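Side-chain contacts in putative hydrolase YdeN (Bacillus subtilis, PDB 1UXO), which probably acts as a serine hydrolase of the alpha/beta-hydrolase fold, with a nucleophile, acid and histidine triad predicted at its active site: residues I9-R14 against E50-T55; H72-P77 against D112-G117; F82-Q87 against G117-Q122; S99-S104 against Q140-S145. The protein carries 2 engineered substitutions. All coordinates share one frame; numbering follows the deposited sequence.

Contact 1 (I9-R14 against E50-T55); sequences IIHGYR and EDWLDT
The carbonyl oxygen of G12 takes a hydrogen bond from H11 and has the edge of W52 beside it. H11 ND1 donates to G12 O at 2.7 Å, with an N-H...O angle of 152°. The bond lies nearly in the imidazole plane and uses a lone pair in the carbonyl plane, which helps fix the rotation of the ring. The H11 torsion, with CG between the backbone N and the carbonyl carbon (chi1 67°), turns the ring back so that ND1 can reach this oxygen. Across the contact, W52 CH2 comes up to the same G12 O at 3.7 Å, an apolar neighbour at the indole edge. W52 CZ3 lies 3.5 Å from H11 O. The two rings meet obliquely, their planes at 81°, and H11 CE1 is 4.0 Å from W52 CH2. The polar ends of both rings are satisfied nearby: H11 NE2 accepts from M41 N, and W52 NE1 is bonded to P42 O. The loop leaves strand 6-10 with a His-Gly pair and passes close to the predicted nucleophile S73, consistent with the oxyanion loop of alpha/beta hydrolases, and W52 packs behind it. W52 projects from helix 49-57 and also rests on A78 of helix 75-84, while H11 packs on F22 of helix 22-31 at the end of strand 6-10.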
loop_
_atom_site.group_PDB
_atom_site.type_symbol
_atom_site.label_atom_id
_atom_site.label_comp_id
_atom_site.label_asym_id
_atom_site.label_seq_id
_atom_site.Cartn_x
_atom_site.Cartn_y
_atom_site.Cartn_z
ATOM N N ILE A 9 -2.177 -0.721 -7.745
ATOM C CA ILE A 9 -2.951 -0.304 -6.577
ATOM C C ILE A 9 -3.533 -1.550 -5.924
ATOM O O ILE A 9 -4.210 -2.358 -6.601
ATOM C CB ILE A 9 -4.038 0.679 -6.987
ATOM C CG1 ILE A 9 -3.450 1.917 -7.621
ATOM C CG2 ILE A 9 -4.981 1.077 -5.769
ATOM C CD1 ILE A 9 -4.492 2.670 -8.487
ATOM N N ILE A 10 -3.278 -1.712 -4.626
ATOM C CA ILE A 10 -3.651 -2.944 -3.901
ATOM C C ILE A 10 -4.507 -2.615 -2.670
ATOM O O ILE A 10 -4.103 -1.867 -1.764
ATOM C CB ILE A 10 -2.379 -3.748 -3.463
ATOM C CG1 ILE A 10 -1.445 -4.009 -4.622
ATOM C CG2 ILE A 10 -2.809 -5.072 -2.767
ATOM C CD1 ILE A 10 -0.381 -3.003 -4.874
ATOM N N HIS A 11 -5.678 -3.234 -2.619
ATOM C CA HIS A 11 -6.686 -2.980 -1.599
ATOM C C HIS A 11 -6.473 -3.813 -0.341
ATOM O O HIS A 11 -5.546 -4.581 -0.245
ATOM C CB HIS A 11 -8.090 -3.273 -2.176
ATOM C CG HIS A 11 -8.310 -4.727 -2.475
ATOM N ND1 HIS A 11 -8.460 -5.679 -1.490
ATOM C CD2 HIS A 11 -8.379 -5.390 -3.660
ATOM C CE1 HIS A 11 -8.613 -6.875 -2.057
ATOM N NE2 HIS A 11 -8.591 -6.723 -3.374
ATOM N N GLY A 12 -7.355 -3.632 0.633
ATOM C CA GLY A 12 -7.277 -4.309 1.925
ATOM C C GLY A 12 -8.384 -5.333 2.113
ATOM O O GLY A 12 -9.004 -5.830 1.153
ATOM N N TYR A 13 -8.614 -5.650 3.381
ATOM C CA TYR A 13 -9.699 -6.541 3.840
ATOM C C TYR A 13 -11.095 -6.045 3.417
ATOM O O TYR A 13 -11.435 -4.844 3.522
ATOM C CB TYR A 13 -9.586 -6.639 5.352
ATOM C CG TYR A 13 -10.702 -7.364 6.041
ATOM C CD1 TYR A 13 -11.033 -8.658 5.698
ATOM C CD2 TYR A 13 -11.409 -6.750 7.080
ATOM C CE1 TYR A 13 -12.101 -9.336 6.357
ATOM C CE2 TYR A 13 -12.470 -7.428 7.739
ATOM C CZ TYR A 13 -12.777 -8.719 7.370
ATOM O OH TYR A 13 -13.838 -9.384 7.979
ATOM N N ARG A 14 -11.884 -6.967 2.894
ATOM C CA ARG A 14 -13.255 -6.729 2.546
ATOM C C ARG A 14 -13.369 -5.631 1.555
ATOM O O ARG A 14 -14.186 -4.713 1.751
ATOM C CB ARG A 14 -14.056 -6.250 3.766
ATOM C CG ARG A 14 -14.624 -7.311 4.626
ATOM C CD ARG A 14 -15.972 -6.903 5.202
ATOM N NE ARG A 14 -15.970 -5.498 5.617
ATOM C CZ ARG A 14 -16.841 -4.970 6.474
ATOM N NH1 ARG A 14 -17.806 -5.720 7.048
ATOM N NH2 ARG A 14 -16.730 -3.688 6.774
ATOM N N GLU A 50 -0.518 -16.267 2.096
ATOM C CA GLU A 50 0.116 -17.015 0.996
ATOM C C GLU A 50 -0.590 -16.833 -0.347
ATOM O O GLU A 50 0.053 -16.720 -1.335
ATOM C CB GLU A 50 0.328 -18.512 1.330
ATOM C CG GLU A 50 1.311 -18.675 2.466
ATOM C CD GLU A 50 2.679 -17.997 2.249
ATOM O OE1 GLU A 50 3.247 -18.114 1.110
ATOM O OE2 GLU A 50 3.165 -17.347 3.229
ATOM N N ASP A 51 -1.913 -16.745 -0.340
ATOM C CA ASP A 51 -2.674 -16.554 -1.578
ATOM C C ASP A 51 -2.517 -15.119 -2.096
ATOM O O ASP A 51 -2.400 -14.923 -3.265
ATOM C CB ASP A 51 -4.131 -16.890 -1.380
ATOM C CG ASP A 51 -4.350 -18.362 -1.004
ATOM O OD1 ASP A 51 -3.582 -19.202 -1.520
ATOM O OD2 ASP A 51 -5.255 -18.764 -0.188
ATOM N N TRP A 52 -2.455 -14.128 -1.203
ATOM C CA TRP A 52 -2.230 -12.743 -1.635
ATOM C C TRP A 52 -0.800 -12.649 -2.275
ATOM O O TRP A 52 -0.624 -12.017 -3.366
ATOM C CB TRP A 52 -2.424 -11.758 -0.475
ATOM C CG TRP A 52 -3.849 -11.463 -0.190
ATOM C CD1 TRP A 52 -4.905 -12.331 -0.258
ATOM C CD2 TRP A 52 -4.403 -10.186 0.179
ATOM N NE1 TRP A 52 -6.069 -11.677 0.049
ATOM C CE2 TRP A 52 -5.793 -10.363 0.327
ATOM C CE3 TRP A 52 -3.859 -8.904 0.410
ATOM C CZ2 TRP A 52 -6.668 -9.315 0.656
ATOM C CZ3 TRP A 52 -4.721 -7.871 0.718
ATOM C CH2 TRP A 52 -6.120 -8.082 0.843
ATOM N N LEU A 53 0.209 -13.236 -1.613
ATOM C CA LEU A 53 1.557 -13.263 -2.196
ATOM C C LEU A 53 1.634 -13.980 -3.552
ATOM O O LEU A 53 2.319 -13.509 -4.459
ATOM C CB LEU A 53 2.560 -13.885 -1.211
ATOM C CG LEU A 53 2.783 -13.114 0.107
ATOM C CD1 LEU A 53 3.806 -13.879 1.003
ATOM C CD2 LEU A 53 3.199 -11.701 -0.117
ATOM N N ASP A 54 0.936 -15.093 -3.685
ATOM C CA ASP A 54 0.863 -15.822 -4.986
ATOM C C ASP A 54 0.225 -14.956 -6.070
ATOM O O ASP A 54 0.715 -14.920 -7.178
ATOM C CB ASP A 54 0.073 -17.134 -4.876
ATOM C CG ASP A 54 0.816 -18.211 -4.128
ATOM O OD1 ASP A 54 2.045 -18.145 -3.970
ATOM O OD2 ASP A 54 0.217 -19.180 -3.632
ATOM N N THR A 55 -0.830 -14.191 -5.745
ATOM C CA THR A 55 -1.403 -13.269 -6.711
ATOM C C THR A 55 -0.431 -12.169 -7.096
ATOM O O THR A 55 -0.250 -11.859 -8.291
ATOM C CB THR A 55 -2.732 -12.711 -6.174
ATOM O OG1 THR A 55 -3.641 -13.769 -5.958
ATOM C CG2 THR A 55 -3.433 -11.869 -7.163
#

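Contact 2 (H72-P77 against D112-G117)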
loop_
_atom_site.group_PDB
_atom_site.type_symbol
_atom_site.label_atom_id
_atom_site.label_comp_id
_atom_site.label_asym_id
_atom_site.label_seq_id
_atom_site.Cartn_x
_atom_site.Cartn_y
_atom_site.Cartn_z
ATOM N N HIS A 72 -3.479 -0.104 0.370
ATOM C CA HIS A 72 -4.337 0.332 1.417
ATOM C C HIS A 72 -4.528 -0.761 2.467
ATOM O O HIS A 72 -4.782 -1.938 2.141
ATOM C CB HIS A 72 -5.711 0.762 0.867
ATOM C CG HIS A 72 -6.641 1.320 1.923
ATOM N ND1 HIS A 72 -7.955 0.909 2.033
ATOM C CD2 HIS A 72 -6.470 2.286 2.870
ATOM C CE1 HIS A 72 -8.537 1.568 3.026
ATOM N NE2 HIS A 72 -7.670 2.415 3.545
ATOM N N SER A 73 -4.300 -0.363 3.705
ATOM C CA SER A 73 -4.581 -1.172 4.884
ATOM C C SER A 73 -3.878 -2.545 4.801
ATOM O O SER A 73 -2.623 -2.591 4.687
ATOM C CB SER A 73 -6.108 -1.204 5.099
ATOM O OG SER A 73 -6.412 -1.657 6.420
ATOM N N LEU A 74 -4.644 -3.640 4.762
ATOM C CA LEU A 74 -4.040 -5.009 4.683
ATOM C C LEU A 74 -3.131 -5.229 3.493
ATOM O O LEU A 74 -2.173 -6.017 3.565
ATOM C CB LEU A 74 -5.107 -6.096 4.730
ATOM C CG LEU A 74 -4.640 -7.523 4.970
ATOM C CD1 LEU A 74 -4.009 -7.731 6.396
ATOM C CD2 LEU A 74 -5.797 -8.531 4.696
ATOM N N GLY A 75 -3.345 -4.499 2.404
ATOM C CA GLY A 75 -2.432 -4.610 1.270
ATOM C C GLY A 75 -1.015 -4.199 1.591
ATOM O O GLY A 75 -0.072 -4.611 0.919
ATOM N N CYS A 76 -0.886 -3.313 2.569
ATOM C CA CYS A 76 0.427 -2.850 3.041
ATOM C C CYS A 76 1.340 -3.974 3.556
ATOM O O CYS A 76 2.428 -4.155 2.971
ATOM C CB CYS A 76 0.283 -1.665 3.996
ATOM S SG CYS A 76 -0.597 -0.257 3.270
ATOM N N PRO A 77 0.966 -4.704 4.623
ATOM C CA PRO A 77 1.846 -5.773 5.082
ATOM C C PRO A 77 2.028 -6.857 4.025
ATOM O O PRO A 77 3.083 -7.489 3.938
ATOM C CB PRO A 77 1.169 -6.299 6.358
ATOM C CG PRO A 77 -0.295 -5.846 6.253
ATOM C CD PRO A 77 -0.178 -4.531 5.548
ATOM N N ASP A 112 -4.092 -11.644 11.684
ATOM C CA ASP A 112 -2.770 -11.691 12.271
ATOM C C ASP A 112 -1.709 -12.359 11.452
ATOM O O ASP A 112 -0.538 -12.009 11.591
ATOM C CB ASP A 112 -2.783 -12.345 13.672
ATOM C CG ASP A 112 -3.231 -11.408 14.767
ATOM O OD1 ASP A 112 -3.435 -10.190 14.560
ATOM O OD2 ASP A 112 -3.398 -11.834 15.962
ATOM N N GLU A 113 -2.082 -13.275 10.558
ATOM C CA GLU A 113 -1.071 -13.984 9.829
ATOM C C GLU A 113 -0.312 -13.065 8.876
ATOM O O GLU A 113 0.812 -13.358 8.528
ATOM C CB GLU A 113 -1.634 -15.202 9.095
ATOM C CG GLU A 113 -2.383 -14.921 7.853
ATOM C CD GLU A 113 -2.847 -16.213 7.216
ATOM O OE1 GLU A 113 -3.139 -17.215 7.952
ATOM O OE2 GLU A 113 -2.936 -16.243 6.013
ATOM N N PHE A 114 -0.924 -11.941 8.492
ATOM C CA PHE A 114 -0.288 -11.001 7.546
ATOM C C PHE A 114 0.882 -10.225 8.174
ATOM O O PHE A 114 1.736 -9.748 7.457
ATOM C CB PHE A 114 -1.330 -10.039 7.001
ATOM C CG PHE A 114 -2.118 -10.599 5.844
ATOM C CD1 PHE A 114 -1.850 -10.206 4.557
ATOM C CD2 PHE A 114 -3.094 -11.552 6.051
ATOM C CE1 PHE A 114 -2.573 -10.694 3.529
ATOM C CE2 PHE A 114 -3.804 -12.058 5.045
ATOM C CZ PHE A 114 -3.557 -11.640 3.769
ATOM N N THR A 115 0.879 -10.098 9.505
ATOM C CA THR A 115 1.884 -9.340 10.245
ATOM C C THR A 115 2.635 -10.113 11.306
ATOM O O THR A 115 3.473 -9.548 12.006
ATOM C CB THR A 115 1.239 -8.114 10.934
ATOM O OG1 THR A 115 0.163 -8.548 11.794
ATOM C CG2 THR A 115 0.610 -7.185 9.927
ATOM N N GLN A 116 2.398 -11.393 11.442
ATOM C CA GLN A 116 3.113 -12.094 12.483
ATOM C C GLN A 116 4.551 -12.287 11.991
ATOM O O GLN A 116 4.782 -12.540 10.805
ATOM C CB GLN A 116 2.424 -13.383 12.893
ATOM C CG GLN A 116 2.843 -14.540 12.190
ATOM C CD GLN A 116 2.062 -15.787 12.607
ATOM O OE1 GLN A 116 1.709 -16.579 11.755
ATOM N NE2 GLN A 116 1.753 -15.920 13.887
ATOM N N GLY A 117 5.454 -12.004 12.899
ATOM C CA GLY A 117 6.872 -12.098 12.679
ATOM C C GLY A 117 7.444 -10.730 12.324
ATOM O O GLY A 117 6.765 -9.901 11.746
#
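F114 and T115 lay a loop against L74 of the nucleophile elbow and P77 in the first turn of the helix that follows, in this alpha/beta-hydrolase fold. The elbow itself is a type II' turn from H72 to G75, closed by G75 N to H72 O at 2.9 Å and holding S73, the predicted nucleophile, between strand 67-72 and helix 75-84. Along the loop, D112 OD1 bonds to S104 OG, and E113 forms a salt bridge with R48. F114 then turns inward, its CG opposite the carbonyl carbon and alongside the backbone N (chi1 -83°), which presents one ring face to the leucine. L74 CD1 makes a CH-pi contact over that face, 3.9 Å from the ring centroid and 29° off the normal. L74 CD2 sits over the middle of the same face, 3.9 Å from F114 CZ, while CD1 is shifted toward F114 CG, which it approaches to 3.5 Å. Both branches of the leucine are thus used, and its side chain crosses the phenylalanine at about a right angle. F114 also meets W52 edge-to-face and touches P47. An alanine here would remove the ring and is likely to leave both methyls of L74, and the edge-to-face partner W52, without their aromatic neighbour. The backbone of F114 takes part too, its O lying 3.7 Å from P77 CB. T115 follows alongside the proline, the two side chains pointing the same way, with T115 CG2 3.7 Å from P77 CB.

Contact 3 (F82-Q87 against G117-Q122); sequences FLEHLQ and GSFDHQ
E84 reaches from the last turn of helix 75-84 to the backbone at F119 and D120, and its side chain can be followed outward atom by atom. CB already points toward G117-Q122. CG stands anti to the carbonyl carbon (chi1 -81°), and the chain stays extended beyond it, so the methylenes serve as a spacer that carries the carboxylate across. CD arrives 3.8 Å from D120 N. At the tip the two oxygens part company. OE2 accepts the hydrogen bond from D120 N at 2.7 Å, with an N-H...O angle of 160°, using the lone pair that faces away from OE1. The same oxygen lies close beside F119 CA, at 3.2 Å, and D120 CB, at 3.7 Å. In this alpha/beta-hydrolase fold, helix 75-84 follows the nucleophile elbow, and the bond ties its far end to the entry of helix 121-127. D120 occupies the N-cap of that second helix, its OD1 accepting from K123 N, so one residue is held by its backbone N from E84 while its side chain caps. OE1 of E84 turns instead to R81, one turn back on the same helix, in a salt bridge, and R81 also bonds to G117 O and S118 O and meets the F119 ring in a cation-pi contact. The R81 charge probably eases the proximity of two acids, since E84 OE2 and D120 OD2 are 5.7 Å apart.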
loop_
_atom_site.group_PDB
_atom_site.type_symbol
_atom_site.label_atom_id
_atom_site.label_comp_id
_atom_site.label_asym_id
_atom_site.label_seq_id
_atom_site.Cartn_x
_atom_site.Cartn_y
_atom_site.Cartn_z
ATOM N N PHE A 82 5.926 -9.371 0.384
ATOM C CA PHE A 82 6.299 -9.607 -1.010
ATOM C C PHE A 82 7.678 -9.078 -1.316
ATOM O O PHE A 82 8.518 -9.783 -1.919
ATOM C CB PHE A 82 5.221 -8.981 -1.896
ATOM C CG PHE A 82 5.377 -9.230 -3.324
ATOM C CD1 PHE A 82 5.291 -10.505 -3.847
ATOM C CD2 PHE A 82 5.578 -8.142 -4.196
ATOM C CE1 PHE A 82 5.435 -10.698 -5.249
ATOM C CE2 PHE A 82 5.692 -8.336 -5.594
ATOM C CZ PHE A 82 5.626 -9.625 -6.095
ATOM N N LEU A 83 7.960 -7.837 -0.930
ATOM C CA LEU A 83 9.273 -7.237 -1.225
ATOM C C LEU A 83 10.370 -7.940 -0.478
ATOM O O LEU A 83 11.484 -8.030 -0.997
ATOM C CB LEU A 83 9.301 -5.774 -0.829
ATOM C CG LEU A 83 8.317 -4.886 -1.594
ATOM C CD1 LEU A 83 8.392 -3.542 -0.930
ATOM C CD2 LEU A 83 8.718 -4.795 -3.035
ATOM N N GLU A 84 10.098 -8.452 0.734
ATOM C CA GLU A 84 11.149 -9.174 1.472
ATOM C C GLU A 84 11.694 -10.333 0.695
ATOM O O GLU A 84 12.879 -10.619 0.782
ATOM C CB GLU A 84 10.630 -9.808 2.764
ATOM C CG GLU A 84 10.518 -8.927 3.909
ATOM C CD GLU A 84 10.120 -9.685 5.184
ATOM O OE1 GLU A 84 9.281 -10.604 5.129
ATOM O OE2 GLU A 84 10.661 -9.354 6.254
ATOM N N HIS A 85 10.838 -11.022 -0.047
ATOM C CA HIS A 85 11.255 -12.233 -0.731
ATOM C C HIS A 85 11.534 -12.043 -2.236
ATOM O O HIS A 85 11.811 -12.997 -2.929
ATOM C CB HIS A 85 10.199 -13.323 -0.488
ATOM C CG HIS A 85 10.257 -13.897 0.899
ATOM N ND1 HIS A 85 9.183 -14.516 1.493
ATOM C CD2 HIS A 85 11.258 -13.902 1.830
ATOM C CE1 HIS A 85 9.524 -14.901 2.716
ATOM N NE2 HIS A 85 10.776 -14.542 2.951
ATOM N N LEU A 86 11.529 -10.792 -2.695
ATOM C CA LEU A 86 11.728 -10.500 -4.112
ATOM C C LEU A 86 13.212 -10.278 -4.429
ATOM O O LEU A 86 13.884 -9.493 -3.777
ATOM C CB LEU A 86 10.960 -9.223 -4.415
ATOM C CG LEU A 86 10.579 -8.945 -5.845
ATOM C CD1 LEU A 86 9.836 -10.156 -6.409
ATOM C CD2 LEU A 86 9.692 -7.693 -5.890
ATOM N N GLN A 87 13.718 -10.987 -5.436
ATOM C CA GLN A 87 15.056 -10.750 -5.966
ATOM C C GLN A 87 14.955 -9.642 -6.985
ATOM O O GLN A 87 14.294 -9.804 -8.032
ATOM C CB GLN A 87 15.674 -11.994 -6.637
ATOM C CG GLN A 87 17.018 -11.652 -7.289
ATOM C CD GLN A 87 18.191 -12.628 -7.060
ATOM O OE1 GLN A 87 18.120 -13.789 -7.504
ATOM N NE2 GLN A 87 19.306 -12.131 -6.428
ATOM N N GLY A 117 5.454 -12.004 12.899
ATOM C CA GLY A 117 6.872 -12.098 12.679
ATOM C C GLY A 117 7.444 -10.730 12.324
ATOM O O GLY A 117 6.765 -9.901 11.746
ATOM N N SER A 118 8.677 -10.499 12.704
ATOM C CA SER A 118 9.400 -9.297 12.267
ATOM C C SER A 118 9.622 -9.217 10.760
ATOM O O SER A 118 9.639 -10.192 10.047
ATOM C CB SER A 118 10.734 -9.188 12.967
ATOM O OG SER A 118 10.533 -9.157 14.339
ATOM N N PHE A 119 9.754 -8.001 10.287
ATOM C CA PHE A 119 10.050 -7.708 8.897
ATOM C C PHE A 119 11.563 -7.333 8.795
ATOM O O PHE A 119 12.134 -6.718 9.691
ATOM C CB PHE A 119 9.192 -6.493 8.439
ATOM C CG PHE A 119 7.742 -6.791 8.307
ATOM C CD1 PHE A 119 7.185 -6.995 7.035
ATOM C CD2 PHE A 119 6.916 -6.959 9.428
ATOM C CE1 PHE A 119 5.839 -7.332 6.865
ATOM C CE2 PHE A 119 5.578 -7.311 9.274
ATOM C CZ PHE A 119 5.015 -7.474 7.982
ATOM N N ASP A 120 12.170 -7.617 7.654
ATOM C CA ASP A 120 13.528 -7.213 7.355
ATOM C C ASP A 120 13.445 -5.779 6.767
ATOM O O ASP A 120 13.215 -5.549 5.591
ATOM C CB ASP A 120 14.144 -8.171 6.360
ATOM C CG ASP A 120 15.579 -7.824 5.979
ATOM O OD1 ASP A 120 16.117 -6.718 6.310
ATOM O OD2 ASP A 120 16.260 -8.615 5.257
ATOM N N HIS A 121 13.632 -4.813 7.648
ATOM C CA HIS A 121 13.478 -3.373 7.277
ATOM C C HIS A 121 14.480 -2.921 6.219
ATOM O O HIS A 121 14.134 -2.153 5.355
ATOM C CB HIS A 121 13.489 -2.447 8.537
ATOM C CG HIS A 121 12.422 -2.838 9.546
ATOM N ND1 HIS A 121 12.670 -3.030 10.889
ATOM C CD2 HIS A 121 11.108 -3.089 9.385
ATOM C CE1 HIS A 121 11.561 -3.393 11.508
ATOM N NE2 HIS A 121 10.602 -3.441 10.607
ATOM N N GLN A 122 15.724 -3.404 6.311
ATOM C CA GLN A 122 16.752 -2.994 5.384
ATOM C C GLN A 122 16.420 -3.445 3.947
ATOM O O GLN A 122 16.594 -2.719 2.999
ATOM C CB GLN A 122 18.130 -3.534 5.830
ATOM C CG GLN A 122 19.258 -3.116 4.895
ATOM C CD GLN A 122 20.662 -3.538 5.382
ATOM O OE1 GLN A 122 20.842 -4.005 6.522
ATOM N NE2 GLN A 122 21.651 -3.382 4.506
#

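Contact 4 (S99-S104 against Q140-S145)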
loop_
_atom_site.group_PDB
_atom_site.type_symbol
_atom_site.label_atom_id
_atom_site.label_comp_id
_atom_site.label_asym_id
_atom_site.label_seq_id
_atom_site.Cartn_x
_atom_site.Cartn_y
_atom_site.Cartn_z
ATOM N N SER A 99 -2.668 3.867 5.386
ATOM C CA SER A 99 -3.050 3.182 6.625
ATOM C C SER A 99 -2.239 1.936 6.839
ATOM O O SER A 99 -2.782 0.907 7.275
ATOM C CB SER A 99 -4.514 2.874 6.611
ATOM O OG SER A 99 -5.241 4.012 6.295
ATOM N N GLY A 100 -0.944 2.016 6.508
ATOM C CA GLY A 100 -0.056 0.872 6.631
ATOM C C GLY A 100 0.219 0.469 8.077
ATOM O O GLY A 100 0.240 1.310 9.018
ATOM N N PHE A 101 0.480 -0.810 8.261
ATOM C CA PHE A 101 0.789 -1.334 9.563
ATOM C C PHE A 101 1.619 -2.627 9.358
ATOM O O PHE A 101 1.574 -3.228 8.269
ATOM C CB PHE A 101 -0.482 -1.616 10.391
ATOM C CG PHE A 101 -1.415 -2.610 9.749
ATOM C CD1 PHE A 101 -1.436 -3.940 10.156
ATOM C CD2 PHE A 101 -2.263 -2.202 8.719
ATOM C CE1 PHE A 101 -2.291 -4.854 9.553
ATOM C CE2 PHE A 101 -3.133 -3.112 8.104
ATOM C CZ PHE A 101 -3.143 -4.443 8.505
ATOM N N ALA A 102 2.386 -3.004 10.378
ATOM C CA ALA A 102 3.236 -4.222 10.336
ATOM C C ALA A 102 3.167 -5.043 11.655
ATOM O O ALA A 102 4.133 -5.755 12.010
ATOM C CB ALA A 102 4.700 -3.817 10.083
ATOM N N LYS A 103 2.063 -4.906 12.398
ATOM C CA LYS A 103 1.797 -5.701 13.608
ATOM C C LYS A 103 0.296 -5.914 13.784
ATOM O O LYS A 103 -0.524 -5.277 13.106
ATOM C CB LYS A 103 2.360 -5.053 14.848
ATOM C CG LYS A 103 1.721 -3.711 15.260
ATOM C CD LYS A 103 2.669 -2.964 16.164
ATOM C CE LYS A 103 2.136 -1.670 16.600
ATOM N NZ LYS A 103 3.043 -0.956 17.552
ATOM N N SER A 104 -0.073 -6.844 14.672
ATOM C CA SER A 104 -1.466 -7.226 14.853
ATOM C C SER A 104 -2.372 -6.050 15.112
ATOM O O SER A 104 -2.062 -5.194 15.964
ATOM C CB SER A 104 -1.571 -8.103 16.119
ATOM O OG SER A 104 -2.890 -8.381 16.445
ATOM N N GLN A 140 -9.787 4.279 13.615
ATOM C CA GLN A 140 -10.119 3.346 14.656
ATOM C C GLN A 140 -9.877 1.877 14.253
ATOM O O GLN A 140 -10.159 0.961 15.055
ATOM C CB GLN A 140 -11.604 3.553 15.025
ATOM C CG GLN A 140 -11.969 5.003 15.516
ATOM C CD GLN A 140 -11.204 5.358 16.725
ATOM O OE1 GLN A 140 -11.208 4.584 17.711
ATOM N NE2 GLN A 140 -10.434 6.462 16.659
ATOM N N ILE A 141 -9.371 1.633 13.050
ATOM C CA ILE A 141 -9.057 0.258 12.593
ATOM C C ILE A 141 -7.562 0.016 12.649
ATOM O O ILE A 141 -7.090 -0.930 13.283
ATOM C CB ILE A 141 -9.618 -0.015 11.193
ATOM C CG1 ILE A 141 -11.158 0.077 11.208
ATOM C CG2 ILE A 141 -9.133 -1.414 10.751
ATOM C CD1 ILE A 141 -11.821 0.090 9.828
ATOM N N VAL A 142 -6.810 0.895 11.978
ATOM C CA VAL A 142 -5.351 0.950 12.076
ATOM C C VAL A 142 -4.936 2.178 12.906
ATOM O O VAL A 142 -4.935 3.295 12.408
ATOM C CB VAL A 142 -4.678 1.030 10.700
ATOM C CG1 VAL A 142 -3.171 0.989 10.874
ATOM C CG2 VAL A 142 -5.075 -0.180 9.835
ATOM N N PRO A 143 -4.576 2.002 14.149
ATOM C CA PRO A 143 -4.215 3.166 14.973
ATOM C C PRO A 143 -3.086 3.916 14.339
ATOM O O PRO A 143 -2.119 3.336 13.779
ATOM C CB PRO A 143 -3.839 2.551 16.319
ATOM C CG PRO A 143 -4.537 1.236 16.307
ATOM C CD PRO A 143 -4.512 0.727 14.899
ATOM N N PHE A 144 -3.236 5.236 14.340
ATOM C CA PHE A 144 -2.217 6.130 13.817
ATOM C C PHE A 144 -0.803 5.825 14.249
ATOM O O PHE A 144 0.126 5.852 13.420
ATOM C CB PHE A 144 -2.557 7.610 14.129
ATOM C CG PHE A 144 -1.531 8.578 13.579
ATOM C CD1 PHE A 144 -1.513 8.880 12.229
ATOM C CD2 PHE A 144 -0.597 9.188 14.436
ATOM C CE1 PHE A 144 -0.557 9.783 11.734
ATOM C CE2 PHE A 144 0.331 10.108 13.943
ATOM C CZ PHE A 144 0.379 10.363 12.600
ATOM N N SER A 145 -0.633 5.481 15.525
ATOM C CA SER A 145 0.687 5.138 16.068
ATOM C C SER A 145 1.335 3.953 15.361
ATOM O O SER A 145 2.554 3.882 15.228
ATOM C CB SER A 145 0.579 4.837 17.574
ATOM O OG SER A 145 -0.243 3.718 17.790
HETATM O O HOH W 1 2.151 1.778 18.302
#
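V142 packs against F101 and S99 where two loops at the C-terminal ends of adjacent strands meet, in the active-site region of the alpha/beta-hydrolase fold. One loop follows strand 92-98; the other follows strand 128-136 and carries D139, the predicted acid of the charge relay. The apolar part rests on both branches of the valine. V142 CG2 approaches the F101 ring obliquely, 3.6 Å from CD2, while V142 CG1 lies 3.8 Å from F101 CB. The two side chains cross at about a right angle. Shrinking F101 to an alanine would probably leave V142 CG2 without its ring neighbour and open a gap beside P77 and T115, which the ring also touches. Contacts between carbon and oxygen form a second group. V142 CG1 stands opposite the backbone N (chi1 -176°), a setting that brings both methyls to S99 O, which lies 3.6 Å from each of V142 CG1 and CG2, a buried carbonyl with no hydrogen-bonding partner in the model. Hydrogen bonds from outside probably help to position the valine's backbone, since D139 OD1 accepts from both I141 N and V142 N, and V142 in turn touches H166, the predicted triad histidine. The polar link is made by K103, which also forms a salt bridge with D149, and S145. Here a water bridges the loops, accepting from K103 NZ at 3.0 Å and lying 3.1 Å from S145 OG.

How the contacts relate
From the N terminus, contact 1 closes first, bringing helix 49-57 back to the loop after strand 6-10, before any other contact opens. The three that follow interlock. Contact 2 opens at the elbow and first turn of helix 75-84, contact 3 at the helix's last turn, and they close on one continuous run that shares G117. Contact 4 opens at S99-S104, between their halves, and closes after both, at Q140-S145, so contacts 2, 3 and 4 all cross one another and none nests. Contacts 1, 2 and 4 gather loops near the predicted catalytic centre, while contact 3 ties the far end of helix 75-84 to the start of helix 121-127.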